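Local coordinates for protein CalG4 (Micromonospora echinospora, PDB 3IA7) that belongs to the GT-B fold class, built from two Rossmann-like domains that each carry a parallel beta sheet flanked by helices, at residues Arg34-Thr39 / Glu53-Lys58; Lys58-Thr63 / Val84-Ala89; Gln78-Tyr83 / Ala156-Val161; Tyr108-Phe113 / Ala127-Gly132; Gly133-Glu138 / Thr189-Pro194. All blocks are in the same frame, centred on the assembly; numbering follows the deposited sequence.

Contact 1 of 5, residues Arg34-Thr39 / Glu53-Lys58; sequences RITYVT and EVVLYK
The Arg34 guanidinium has the Glu53 carboxylate at its edge, and the two planes lie only 12° apart. This is a beta-alpha-beta unit of the N-terminal Rossmann-like sheet, with helix 41-49 as the connection. Arg34 NE makes a salt bridge to Glu53 OE1 at 3.1 Å. It meets OE1 on the syn side, though tilted out of the carboxylate plane. Further along, the Tyr57 ring lies against Val38. Tyr57 CD2 is 3.8 Å from Val38 CG1; Tyr57 OH is hydrogen-bonded to Glu86. Residues 53-56 form an outermost strand, parallel to 34-39. The ladder runs from Ile35 O, which takes Glu53 N at 2.8 Å, to Thr39 O, which takes Tyr57 N at 2.9 Å. Tyr37 and Val54 carry their side chains on the face covered by helix 41-49. Thr36, Val38 and Val55 share the other face. There Thr36 OG1 is hydrogen-bonded to His6, and the methyl turns to Val55: Thr36 CG2 and Val55 CG2 are squeezed to 3.5 Å.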
# COMPACT_ATOMS: atom_id res chain seq x y z
N ARG A 34 3.17 21.85 0.29
CA ARG A 34 2.86 21.91 1.71
C ARG A 34 1.39 21.50 1.88
O ARG A 34 0.47 22.17 1.34
CB ARG A 34 3.03 23.35 2.22
CG ARG A 34 2.64 23.48 3.69
CD ARG A 34 2.74 24.91 4.17
NE ARG A 34 2.18 24.99 5.53
CZ ARG A 34 1.91 26.13 6.15
NH1 ARG A 34 2.10 27.29 5.53
NH2 ARG A 34 1.44 26.09 7.40
N ILE A 35 1.17 20.38 2.56
CA ILE A 35 -0.16 19.85 2.76
C ILE A 35 -0.62 20.01 4.21
O ILE A 35 0.09 19.63 5.16
CB ILE A 35 -0.28 18.33 2.38
CG1 ILE A 35 0.50 18.00 1.09
CG2 ILE A 35 -1.80 17.89 2.40
CD1 ILE A 35 -0.08 18.77 -0.19
N THR A 36 -1.78 20.65 4.38
CA THR A 36 -2.40 20.76 5.67
C THR A 36 -3.68 19.93 5.57
O THR A 36 -4.32 19.93 4.52
CB THR A 36 -2.72 22.22 5.99
OG1 THR A 36 -1.48 22.98 6.04
CG2 THR A 36 -3.44 22.36 7.35
N TYR A 37 -4.06 19.25 6.64
CA TYR A 37 -5.11 18.27 6.52
C TYR A 37 -5.97 18.34 7.79
O TYR A 37 -5.45 18.16 8.91
CB TYR A 37 -4.49 16.86 6.32
CG TYR A 37 -5.47 15.78 5.82
CD1 TYR A 37 -5.28 15.15 4.60
CD2 TYR A 37 -6.52 15.33 6.62
CE1 TYR A 37 -6.14 14.16 4.15
CE2 TYR A 37 -7.43 14.33 6.17
CZ TYR A 37 -7.21 13.77 4.91
OH TYR A 37 -8.04 12.75 4.46
N VAL A 38 -7.27 18.62 7.60
CA VAL A 38 -8.22 18.67 8.72
C VAL A 38 -8.77 17.28 9.05
O VAL A 38 -9.43 16.60 8.20
CB VAL A 38 -9.38 19.69 8.45
CG1 VAL A 38 -10.36 19.81 9.67
CG2 VAL A 38 -8.82 21.09 8.00
N THR A 39 -8.52 16.86 10.29
CA THR A 39 -8.98 15.56 10.74
C THR A 39 -9.11 15.51 12.26
O THR A 39 -8.99 16.53 12.93
CB THR A 39 -8.08 14.40 10.20
OG1 THR A 39 -8.76 13.15 10.41
CG2 THR A 39 -6.64 14.44 10.91
N GLU A 53 0.64 18.14 7.52
CA GLU A 53 0.45 18.79 8.82
C GLU A 53 -1.02 18.69 9.17
O GLU A 53 -1.84 18.85 8.27
CB GLU A 53 0.75 20.30 8.70
CG GLU A 53 2.18 20.68 8.46
CD GLU A 53 2.33 22.19 8.31
OE1 GLU A 53 2.94 22.63 7.31
OE2 GLU A 53 1.77 22.92 9.17
N VAL A 54 -1.36 18.55 10.45
CA VAL A 54 -2.76 18.29 10.85
C VAL A 54 -3.37 19.54 11.53
O VAL A 54 -2.71 20.19 12.35
CB VAL A 54 -2.85 17.04 11.74
CG1 VAL A 54 -4.22 16.92 12.54
CG2 VAL A 54 -2.65 15.76 10.90
N VAL A 55 -4.61 19.83 11.17
CA VAL A 55 -5.47 20.77 11.87
C VAL A 55 -6.57 19.89 12.48
O VAL A 55 -7.35 19.23 11.75
CB VAL A 55 -6.11 21.79 10.90
CG1 VAL A 55 -7.31 22.55 11.62
CG2 VAL A 55 -5.03 22.78 10.39
N LEU A 56 -6.63 19.84 13.81
CA LEU A 56 -7.66 18.98 14.47
C LEU A 56 -9.03 19.65 14.53
O LEU A 56 -9.13 20.89 14.73
CB LEU A 56 -7.26 18.66 15.92
CG LEU A 56 -5.95 17.88 16.07
CD1 LEU A 56 -5.61 17.79 17.57
CD2 LEU A 56 -6.12 16.51 15.46
N TYR A 57 -10.07 18.83 14.37
CA TYR A 57 -11.42 19.25 14.67
C TYR A 57 -12.03 18.20 15.60
O TYR A 57 -11.55 17.05 15.70
CB TYR A 57 -12.23 19.49 13.35
CG TYR A 57 -12.90 18.25 12.75
CD1 TYR A 57 -14.25 17.94 13.05
CD2 TYR A 57 -12.18 17.35 11.94
CE1 TYR A 57 -14.87 16.80 12.49
CE2 TYR A 57 -12.82 16.24 11.38
CZ TYR A 57 -14.16 15.99 11.65
OH TYR A 57 -14.78 14.84 11.14
N LYS A 58 -13.11 18.62 16.28
CA LYS A 58 -13.87 17.79 17.16
C LYS A 58 -15.12 17.31 16.42
O LYS A 58 -15.96 18.10 16.00
CB LYS A 58 -14.29 18.60 18.38
CG LYS A 58 -15.35 17.89 19.23
CD LYS A 58 -14.73 16.85 20.12
CE LYS A 58 -15.74 16.35 21.18
NZ LYS A 58 -15.13 15.15 21.86

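Contact 2 of 5, residues Lys58-Thr63 / Val84-Ala89; sequences KSEFDT and VRENVA
An ST turn at Ser59 lies in the loop that follows strand 53-56, and Glu86 of helix 75-98 holds this turn. Ser59 OG accepts from Phe61 N within the loop and donates to Glu86 OE2, 2.6 Å away. The other oxygen, Glu86 OE1, takes Glu60 N on its syn lone pair at 2.7 Å. The carboxylate therefore grips two consecutive residues at once. Its chain bends at chi2 (75°), which brings the acid over to the loop. The Phe61 ring presents its edge to the same group, with Phe61 CD2 3.4 Å from Glu86 OE2; the ring and carboxylate planes are 69° apart. Glu60 crosses Arg85 at about a right angle. Its CD rests on Arg85 CB, and Glu60 OE1 receives Arg85 NE at 2.8 Å in a salt bridge. OE1 lies in the guanidinium plane, while NE approaches from above the carboxylate plane. A water links Glu60 OE1 to Arg85 NH2. At the far end, Ala89 CB packs 3.6 Å from Lys58 O. Glu86 is buried, and its partners here are neutral: the Ser59 hydroxyl and the Glu60 N-H, with the Tyr57 hydroxyl. Together they probably help to stabilise a negative charge on this carboxylate inside the fold.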
# COMPACT_ATOMS: atom_id res chain seq x y z
N LYS A 58 -13.11 18.62 16.28
CA LYS A 58 -13.87 17.79 17.16
C LYS A 58 -15.12 17.31 16.42
O LYS A 58 -15.96 18.10 16.00
CB LYS A 58 -14.29 18.60 18.38
CG LYS A 58 -15.35 17.89 19.23
CD LYS A 58 -14.73 16.85 20.12
CE LYS A 58 -15.74 16.35 21.18
NZ LYS A 58 -15.13 15.15 21.86
N SER A 59 -15.20 16.00 16.26
CA SER A 59 -16.33 15.40 15.55
C SER A 59 -17.57 15.32 16.37
O SER A 59 -17.55 14.88 17.54
CB SER A 59 -15.96 13.99 15.07
OG SER A 59 -16.98 13.42 14.28
N GLU A 60 -18.67 15.69 15.72
CA GLU A 60 -20.03 15.45 16.25
C GLU A 60 -20.29 13.98 16.58
O GLU A 60 -21.11 13.66 17.44
CB GLU A 60 -21.08 15.96 15.27
CG GLU A 60 -21.01 17.46 15.06
CD GLU A 60 -21.54 18.27 16.26
OE1 GLU A 60 -22.65 17.99 16.75
OE2 GLU A 60 -20.82 19.17 16.72
N PHE A 61 -19.55 13.10 15.93
CA PHE A 61 -19.77 11.67 16.05
C PHE A 61 -19.13 11.03 17.30
O PHE A 61 -19.29 9.83 17.56
CB PHE A 61 -19.34 10.98 14.74
CG PHE A 61 -20.19 11.39 13.56
CD1 PHE A 61 -21.53 11.03 13.49
CD2 PHE A 61 -19.66 12.16 12.54
CE1 PHE A 61 -22.32 11.41 12.42
CE2 PHE A 61 -20.44 12.55 11.48
CZ PHE A 61 -21.76 12.18 11.41
N ASP A 62 -18.43 11.85 18.09
CA ASP A 62 -17.93 11.42 19.37
C ASP A 62 -19.10 11.17 20.31
O ASP A 62 -19.10 10.20 21.06
CB ASP A 62 -16.98 12.48 19.94
CG ASP A 62 -15.61 12.42 19.28
OD1 ASP A 62 -15.49 11.71 18.26
OD2 ASP A 62 -14.67 13.07 19.77
N THR A 63 -20.11 12.05 20.24
CA THR A 63 -21.23 12.03 21.17
C THR A 63 -22.56 11.70 20.47
O THR A 63 -23.56 11.42 21.13
CB THR A 63 -21.35 13.38 21.91
OG1 THR A 63 -21.46 14.45 20.95
CG2 THR A 63 -20.12 13.61 22.78
N VAL A 84 -24.85 18.44 8.89
CA VAL A 84 -24.58 19.88 8.80
C VAL A 84 -23.62 20.36 9.91
O VAL A 84 -22.65 21.07 9.61
CB VAL A 84 -25.88 20.73 8.72
CG1 VAL A 84 -25.53 22.23 8.71
CG2 VAL A 84 -26.67 20.37 7.43
N ARG A 85 -23.87 19.96 11.16
CA ARG A 85 -22.98 20.31 12.26
C ARG A 85 -21.55 19.83 12.04
O ARG A 85 -20.60 20.56 12.34
CB ARG A 85 -23.48 19.82 13.62
CG ARG A 85 -24.76 20.50 14.13
CD ARG A 85 -25.00 20.20 15.60
NE ARG A 85 -25.14 18.78 15.89
CZ ARG A 85 -26.29 18.10 15.83
NH1 ARG A 85 -27.42 18.73 15.51
NH2 ARG A 85 -26.31 16.80 16.11
N GLU A 86 -21.40 18.63 11.51
CA GLU A 86 -20.06 18.07 11.23
C GLU A 86 -19.35 18.89 10.14
O GLU A 86 -18.13 19.18 10.28
CB GLU A 86 -20.19 16.60 10.75
CG GLU A 86 -18.81 15.87 10.66
CD GLU A 86 -18.23 15.48 12.01
OE1 GLU A 86 -18.63 16.05 13.05
OE2 GLU A 86 -17.34 14.60 12.03
N ASN A 87 -20.08 19.25 9.07
CA ASN A 87 -19.52 20.19 8.08
C ASN A 87 -19.06 21.49 8.76
O ASN A 87 -17.96 21.99 8.49
CB ASN A 87 -20.56 20.50 7.01
CG ASN A 87 -20.51 19.50 5.86
OD1 ASN A 87 -19.83 19.76 4.88
ND2 ASN A 87 -21.14 18.32 6.02
N VAL A 88 -19.92 22.05 9.61
CA VAL A 88 -19.59 23.30 10.34
C VAL A 88 -18.36 23.15 11.29
O VAL A 88 -17.52 24.06 11.41
CB VAL A 88 -20.82 23.85 11.11
CG1 VAL A 88 -20.44 25.02 12.03
CG2 VAL A 88 -21.91 24.34 10.12
N ALA A 89 -18.25 22.00 11.94
CA ALA A 89 -17.10 21.71 12.81
C ALA A 89 -15.78 21.82 12.03
O ALA A 89 -14.82 22.44 12.50
CB ALA A 89 -17.26 20.32 13.47
O HOH W 1 -23.75 15.77 17.82

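Contact 3 of 5, residues Gln78-Tyr83 / Ala156-Val161; sequences QLHLVY and ADVEAV
Val158 is the first residue of 156-161 to reach the other helix. It stands at the N-cap position of helix 159-170. Its CG2 lies beside the His80 imidazole, 4.3 Å from His80 CD2, and the same side chain also touches Thr77 one turn earlier in helix 75-98. The chain then turns into the helix, with a weak bond from Val161 N to Val158 O. Ala160 comes next. Its methyl is a loose neighbour of Leu81, with CB 4.5 Å from Leu81 CD1. Its carbonyl is nearer: Leu81 CD2 sits 3.8 Å from Ala160 O. Both elements belong to the helical layer of the N-terminal Rossmann-like domain, where the start of helix 159-170 packs on the long helix 75-98. The contact lies near the surface and is made of van der Waals packing. Val161 follows and is the buried member. Its CG2, anti to the carbonyl carbon, reaches both partners on helix 75-98. It lies 3.6 Å from His80 CB and 4.0 Å from Leu81 CD2, so it sits at the root of the histidine rather than at the far end of its ring. The Leu81 side chain is extended, with chi2 at 172°, and crosses Val161 at a slant. On its other branch, Val161 CG1 meets Val84 CG2, one turn further along helix 75-98.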
# COMPACT_ATOMS: atom_id res chain seq x y z
N GLN A 78 -32.68 14.53 12.45
CA GLN A 78 -31.52 14.56 13.34
C GLN A 78 -30.25 14.13 12.64
O GLN A 78 -29.19 14.72 12.85
CB GLN A 78 -31.77 13.73 14.60
CG GLN A 78 -32.84 14.33 15.52
CD GLN A 78 -32.62 15.82 15.75
OE1 GLN A 78 -31.47 16.28 15.94
NE2 GLN A 78 -33.71 16.59 15.72
N LEU A 79 -30.36 13.09 11.81
CA LEU A 79 -29.25 12.65 11.00
C LEU A 79 -28.76 13.73 10.05
O LEU A 79 -27.55 13.94 9.94
CB LEU A 79 -29.60 11.41 10.18
CG LEU A 79 -29.89 10.13 10.95
CD1 LEU A 79 -30.20 9.04 9.91
CD2 LEU A 79 -28.69 9.76 11.82
N HIS A 80 -29.68 14.37 9.32
CA HIS A 80 -29.29 15.50 8.48
C HIS A 80 -28.66 16.65 9.28
O HIS A 80 -27.75 17.31 8.78
CB HIS A 80 -30.46 16.07 7.70
CG HIS A 80 -31.11 15.08 6.77
ND1 HIS A 80 -30.39 14.14 6.06
CD2 HIS A 80 -32.40 14.92 6.39
CE1 HIS A 80 -31.21 13.44 5.30
NE2 HIS A 80 -32.44 13.88 5.50
N LEU A 81 -29.20 16.94 10.45
CA LEU A 81 -28.66 18.06 11.24
C LEU A 81 -27.25 17.77 11.75
O LEU A 81 -26.40 18.69 11.79
CB LEU A 81 -29.59 18.49 12.41
CG LEU A 81 -30.93 19.10 11.93
CD1 LEU A 81 -31.85 19.31 13.13
CD2 LEU A 81 -30.73 20.41 11.18
N VAL A 82 -26.98 16.51 12.10
CA VAL A 82 -25.62 16.17 12.56
C VAL A 82 -24.65 16.27 11.39
O VAL A 82 -23.50 16.63 11.60
CB VAL A 82 -25.50 14.78 13.32
CG1 VAL A 82 -25.71 13.60 12.41
CG2 VAL A 82 -24.11 14.66 13.94
N TYR A 83 -25.11 15.97 10.19
CA TYR A 83 -24.30 16.08 8.96
C TYR A 83 -23.86 17.55 8.78
O TYR A 83 -22.68 17.86 8.51
CB TYR A 83 -25.13 15.61 7.75
CG TYR A 83 -24.44 15.81 6.41
CD1 TYR A 83 -23.43 14.92 5.98
CD2 TYR A 83 -24.77 16.90 5.58
CE1 TYR A 83 -22.80 15.11 4.74
CE2 TYR A 83 -24.14 17.09 4.35
CZ TYR A 83 -23.16 16.19 3.94
OH TYR A 83 -22.51 16.35 2.74
N ALA A 156 -32.63 19.25 1.66
CA ALA A 156 -32.91 20.66 1.34
C ALA A 156 -34.39 20.95 1.40
O ALA A 156 -34.80 22.09 1.55
CB ALA A 156 -32.36 21.01 -0.03
N ASP A 157 -35.20 19.88 1.29
CA ASP A 157 -36.66 19.98 1.37
C ASP A 157 -37.23 19.73 2.77
O ASP A 157 -38.46 19.71 2.97
CB ASP A 157 -37.29 19.01 0.38
CG ASP A 157 -37.13 19.48 -1.07
OD1 ASP A 157 -37.12 20.72 -1.27
OD2 ASP A 157 -37.01 18.63 -1.99
N VAL A 158 -36.34 19.55 3.74
CA VAL A 158 -36.72 19.47 5.15
C VAL A 158 -36.52 20.83 5.82
O VAL A 158 -35.41 21.36 5.86
CB VAL A 158 -35.92 18.35 5.91
CG1 VAL A 158 -36.34 18.25 7.39
CG2 VAL A 158 -35.99 16.98 5.20
N GLU A 159 -37.62 21.40 6.36
CA GLU A 159 -37.63 22.72 6.94
C GLU A 159 -36.50 23.05 7.94
O GLU A 159 -35.86 24.10 7.82
CB GLU A 159 -39.01 23.02 7.59
CG GLU A 159 -39.02 24.26 8.44
CD GLU A 159 -38.63 25.49 7.67
OE1 GLU A 159 -38.92 25.56 6.45
OE2 GLU A 159 -38.03 26.40 8.28
N ALA A 160 -36.28 22.17 8.93
CA ALA A 160 -35.24 22.34 9.97
C ALA A 160 -33.81 22.45 9.37
O ALA A 160 -32.95 23.19 9.89
CB ALA A 160 -35.30 21.18 10.98
N VAL A 161 -33.57 21.70 8.29
CA VAL A 161 -32.28 21.66 7.61
C VAL A 161 -32.13 22.86 6.67
O VAL A 161 -31.12 23.54 6.66
CB VAL A 161 -32.11 20.35 6.81
CG1 VAL A 161 -30.74 20.28 6.11
CG2 VAL A 161 -32.30 19.14 7.74

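Contact 4 of 5, residues Tyr108-Phe113 / Ala127-Gly132; sequences YDVFPF and AVRLTG
Tyr108 holds its ring between its own backbone N and carbonyl carbon (chi1 60°), which lays the ring beside the neighbouring strand under Arg129. The Arg129 chain is extended at first and then bends at chi3 (-59°), bringing its guanidinium round to the phenol oxygen. Arg129 NE and NH2 both donate to Tyr108 OH, each at 3.1 Å, with the oxygen in the guanidinium plane. Glu186 also bonds this hydroxyl. Arg129 CA sits over the centre of the ring in a CH-pi contact, 4.1 Å from the centroid. Ala127 CB touches the ring edge at Tyr108 CE2, 3.7 Å away. Phe113 CB lies over one face of the guanidinium, toward its rim. The backbones pair through Tyr108 N to Val128 O, Leu130 N to Tyr108 O and Val110 N to Leu130 O. At the strand end, Asp109 OD2 takes Phe111 N at 2.9 Å in an Asx turn and also bonds His17; a water joins Asp109 OD1 to Gly132 N. Two parallel strands joined through helix 113-123 make this a classic beta-alpha-beta unit.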
# COMPACT_ATOMS: atom_id res chain seq x y z
N TYR A 108 -11.47 18.99 -0.89
CA TYR A 108 -12.41 18.46 0.11
C TYR A 108 -13.04 17.15 -0.33
O TYR A 108 -13.38 16.94 -1.53
CB TYR A 108 -13.53 19.49 0.39
CG TYR A 108 -14.37 19.84 -0.86
CD1 TYR A 108 -15.57 19.14 -1.15
CD2 TYR A 108 -14.02 20.89 -1.72
CE1 TYR A 108 -16.34 19.43 -2.28
CE2 TYR A 108 -14.85 21.22 -2.89
CZ TYR A 108 -16.01 20.45 -3.13
OH TYR A 108 -16.84 20.70 -4.20
N ASP A 109 -13.24 16.27 0.64
CA ASP A 109 -14.02 15.06 0.37
C ASP A 109 -15.47 15.43 0.22
O ASP A 109 -15.94 16.43 0.77
CB ASP A 109 -13.84 14.05 1.52
CG ASP A 109 -14.70 12.79 1.33
OD1 ASP A 109 -14.28 11.95 0.53
OD2 ASP A 109 -15.80 12.67 1.98
N VAL A 110 -16.20 14.62 -0.54
CA VAL A 110 -17.63 14.89 -0.78
C VAL A 110 -18.51 14.96 0.49
O VAL A 110 -19.44 15.75 0.54
CB VAL A 110 -18.22 13.91 -1.82
CG1 VAL A 110 -18.21 12.48 -1.26
CG2 VAL A 110 -19.67 14.34 -2.26
N PHE A 111 -18.19 14.19 1.53
CA PHE A 111 -19.01 14.28 2.75
C PHE A 111 -18.98 15.72 3.36
O PHE A 111 -20.04 16.34 3.56
CB PHE A 111 -18.58 13.21 3.75
CG PHE A 111 -19.35 13.25 5.08
CD1 PHE A 111 -20.21 12.20 5.42
CD2 PHE A 111 -19.19 14.31 5.96
CE1 PHE A 111 -20.93 12.26 6.66
CE2 PHE A 111 -19.91 14.37 7.19
CZ PHE A 111 -20.75 13.33 7.53
N PRO A 112 -17.80 16.28 3.62
CA PRO A 112 -17.76 17.71 3.98
C PRO A 112 -17.78 18.71 2.80
O PRO A 112 -17.04 19.71 2.83
CB PRO A 112 -16.42 17.83 4.76
CG PRO A 112 -15.51 16.85 3.98
CD PRO A 112 -16.45 15.66 3.75
N PHE A 113 -18.67 18.52 1.81
CA PHE A 113 -18.58 19.40 0.65
C PHE A 113 -19.05 20.81 1.02
O PHE A 113 -18.60 21.74 0.40
CB PHE A 113 -19.37 18.89 -0.54
CG PHE A 113 -20.87 19.11 -0.43
CD1 PHE A 113 -21.46 20.20 -1.07
CD2 PHE A 113 -21.69 18.22 0.25
CE1 PHE A 113 -22.87 20.48 -1.01
CE2 PHE A 113 -23.12 18.45 0.29
CZ PHE A 113 -23.69 19.58 -0.36
N ALA A 127 -11.15 25.06 -5.72
CA ALA A 127 -11.36 23.87 -4.92
C ALA A 127 -11.43 22.65 -5.80
O ALA A 127 -11.77 22.76 -6.99
CB ALA A 127 -12.67 23.99 -4.03
N VAL A 128 -11.06 21.50 -5.23
CA VAL A 128 -11.13 20.21 -5.89
C VAL A 128 -11.94 19.32 -4.99
O VAL A 128 -11.66 19.25 -3.79
CB VAL A 128 -9.72 19.55 -5.98
CG1 VAL A 128 -9.82 18.05 -6.44
CG2 VAL A 128 -8.78 20.36 -6.83
N ARG A 129 -12.90 18.60 -5.57
CA ARG A 129 -13.68 17.64 -4.84
C ARG A 129 -13.05 16.22 -4.94
O ARG A 129 -12.63 15.78 -6.03
CB ARG A 129 -15.12 17.59 -5.38
CG ARG A 129 -15.98 16.52 -4.65
CD ARG A 129 -17.48 16.60 -5.11
NE ARG A 129 -18.03 17.95 -4.83
CZ ARG A 129 -19.32 18.23 -4.68
NH1 ARG A 129 -20.23 17.26 -4.80
NH2 ARG A 129 -19.70 19.47 -4.37
N LEU A 130 -13.09 15.49 -3.84
CA LEU A 130 -12.73 14.07 -3.85
C LEU A 130 -13.89 13.19 -3.49
O LEU A 130 -14.69 13.51 -2.60
CB LEU A 130 -11.65 13.79 -2.78
CG LEU A 130 -10.35 14.57 -2.75
CD1 LEU A 130 -9.42 14.02 -1.52
CD2 LEU A 130 -9.55 14.60 -4.13
N THR A 131 -13.95 12.02 -4.13
CA THR A 131 -14.91 11.01 -3.64
C THR A 131 -14.41 9.59 -3.82
O THR A 131 -13.86 9.26 -4.87
CB THR A 131 -16.38 11.18 -4.24
OG1 THR A 131 -17.23 10.16 -3.70
CG2 THR A 131 -16.40 11.14 -5.78
N GLY A 132 -14.64 8.78 -2.80
CA GLY A 132 -14.41 7.34 -2.82
C GLY A 132 -15.67 6.60 -3.28
O GLY A 132 -15.65 5.40 -3.31
O HOH W 2 -15.60 9.77 -0.28

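Contact 5 of 5, residues Gly133-Glu138 / Thr189-Pro194; sequences GFAANE and TIVFLP
This is apolar packing of a loop, 133-138, against the C-terminal end of strand 189-191 in the N-terminal Rossmann-like sheet. The loop leaves strand 127-131, the neighbour of 189-191 in that sheet, and crosses over Val191 and Leu193. Ala135 CB meets Val191 CG2 at 3.8 Å, while Val191 CG1 comes to 3.8 Å from Gly133 O. The two branches of one valine thus touch two places along the loop. Phe208 and Phe210 of strand 208-210 pack close by, against Ala135 and Val191 respectively. Phe192 is the centre of an inverse gamma turn, which ends the strand and carries the chain on to Leu193. With CG anti to its carbonyl carbon (chi1 -52°), Leu193 reaches up to the loop. Phe134 starts out on the side away from 189-194, but its ring swings back and crosses Leu193 at about a right angle. Leu193 CD1 makes the closest approach to both, 3.5 Å from Phe134 CD1 and 3.6 Å from Gly133 O.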
# COMPACT_ATOMS: atom_id res chain seq x y z
N GLY A 133 -16.76 7.32 -3.57
CA GLY A 133 -18.06 6.67 -4.01
C GLY A 133 -18.41 7.19 -5.40
O GLY A 133 -17.58 7.86 -6.01
N PHE A 134 -19.62 6.91 -5.89
CA PHE A 134 -20.02 7.33 -7.23
C PHE A 134 -20.07 8.84 -7.30
O PHE A 134 -20.53 9.53 -6.37
CB PHE A 134 -21.40 6.74 -7.59
CG PHE A 134 -21.43 5.24 -7.56
CD1 PHE A 134 -20.36 4.51 -8.10
CD2 PHE A 134 -22.50 4.56 -7.01
CE1 PHE A 134 -20.35 3.11 -8.09
CE2 PHE A 134 -22.51 3.12 -7.02
CZ PHE A 134 -21.42 2.41 -7.56
N ALA A 135 -19.55 9.35 -8.42
CA ALA A 135 -19.77 10.73 -8.81
C ALA A 135 -21.27 11.09 -9.11
O ALA A 135 -22.06 10.20 -9.47
CB ALA A 135 -18.89 11.04 -10.01
N ALA A 136 -21.61 12.36 -8.98
CA ALA A 136 -22.97 12.84 -9.21
C ALA A 136 -22.92 13.92 -10.26
O ALA A 136 -21.99 14.75 -10.31
CB ALA A 136 -23.63 13.36 -7.91
N ASN A 137 -23.91 13.89 -11.12
CA ASN A 137 -24.15 15.00 -12.04
C ASN A 137 -25.64 15.07 -12.33
O ASN A 137 -26.45 14.40 -11.68
CB ASN A 137 -23.29 14.86 -13.32
CG ASN A 137 -23.69 13.65 -14.20
OD1 ASN A 137 -24.68 12.97 -13.93
ND2 ASN A 137 -22.90 13.39 -15.27
N GLU A 138 -26.04 15.78 -13.37
CA GLU A 138 -27.48 15.91 -13.64
C GLU A 138 -28.16 14.60 -14.04
O GLU A 138 -29.39 14.49 -14.02
CB GLU A 138 -27.74 17.02 -14.67
CG GLU A 138 -27.34 16.63 -16.07
CD GLU A 138 -25.87 16.94 -16.43
OE1 GLU A 138 -24.98 17.05 -15.52
OE2 GLU A 138 -25.62 17.07 -17.67
N THR A 189 -13.20 17.08 -10.00
CA THR A 189 -13.60 16.04 -9.08
C THR A 189 -12.73 14.81 -9.37
O THR A 189 -12.72 14.33 -10.51
CB THR A 189 -15.11 15.68 -9.23
OG1 THR A 189 -15.92 16.87 -8.98
CG2 THR A 189 -15.49 14.61 -8.17
N ILE A 190 -12.03 14.34 -8.34
CA ILE A 190 -11.21 13.16 -8.39
C ILE A 190 -12.03 12.04 -7.76
O ILE A 190 -12.42 12.09 -6.58
CB ILE A 190 -9.84 13.32 -7.63
CG1 ILE A 190 -9.10 14.64 -8.02
CG2 ILE A 190 -8.95 12.00 -7.76
CD1 ILE A 190 -8.53 14.68 -9.38
N VAL A 191 -12.33 11.04 -8.58
CA VAL A 191 -13.16 9.95 -8.16
C VAL A 191 -12.29 8.71 -8.05
O VAL A 191 -11.65 8.31 -9.06
CB VAL A 191 -14.27 9.70 -9.23
CG1 VAL A 191 -15.13 8.53 -8.80
CG2 VAL A 191 -15.14 10.94 -9.43
N PHE A 192 -12.25 8.07 -6.88
CA PHE A 192 -11.31 6.95 -6.65
C PHE A 192 -11.87 5.61 -7.10
O PHE A 192 -11.86 4.60 -6.35
CB PHE A 192 -10.89 6.95 -5.17
CG PHE A 192 -10.12 8.20 -4.78
CD1 PHE A 192 -8.90 8.50 -5.39
CD2 PHE A 192 -10.62 9.05 -3.79
CE1 PHE A 192 -8.18 9.67 -5.05
CE2 PHE A 192 -9.89 10.22 -3.43
CZ PHE A 192 -8.70 10.54 -4.09
N LEU A 193 -12.45 5.62 -8.31
CA LEU A 193 -13.09 4.43 -8.89
C LEU A 193 -12.64 4.34 -10.33
O LEU A 193 -12.28 5.37 -10.91
CB LEU A 193 -14.63 4.56 -8.98
CG LEU A 193 -15.39 4.94 -7.69
CD1 LEU A 193 -16.85 5.00 -8.01
CD2 LEU A 193 -15.24 3.96 -6.60
N PRO A 194 -12.64 3.14 -10.89
CA PRO A 194 -12.44 3.06 -12.34
C PRO A 194 -13.70 3.54 -13.02
O PRO A 194 -14.82 3.32 -12.53
CB PRO A 194 -12.14 1.58 -12.58
CG PRO A 194 -12.91 0.84 -11.52
CD PRO A 194 -12.78 1.80 -10.27

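From the N terminus, contact 1 closes first, pairing strands 34-39 and 53-56, which helix 41-49 connects. Contact 2 opens at Lys58, which the two share, and ties the following loop to helix 75-98. Contact 3 starts on that helix before contact 2 has closed, so the two cross. It reaches forward to helix 159-170. Within that span, contact 4 opens and closes, joining strands 105-109 and 127-131. Contact 5 follows contact 4 in series and crosses contact 3: it opens at 133-138, inside the span of contact 3, and closes at 189-194, beyond it. Contacts 1, 4 and 5 reach the same parallel sheet; contacts 2 and 3 fasten helix 75-98 to its surroundings. Tyr83 OH, probably bonded to Phe111 O, connects contacts 3 and 4.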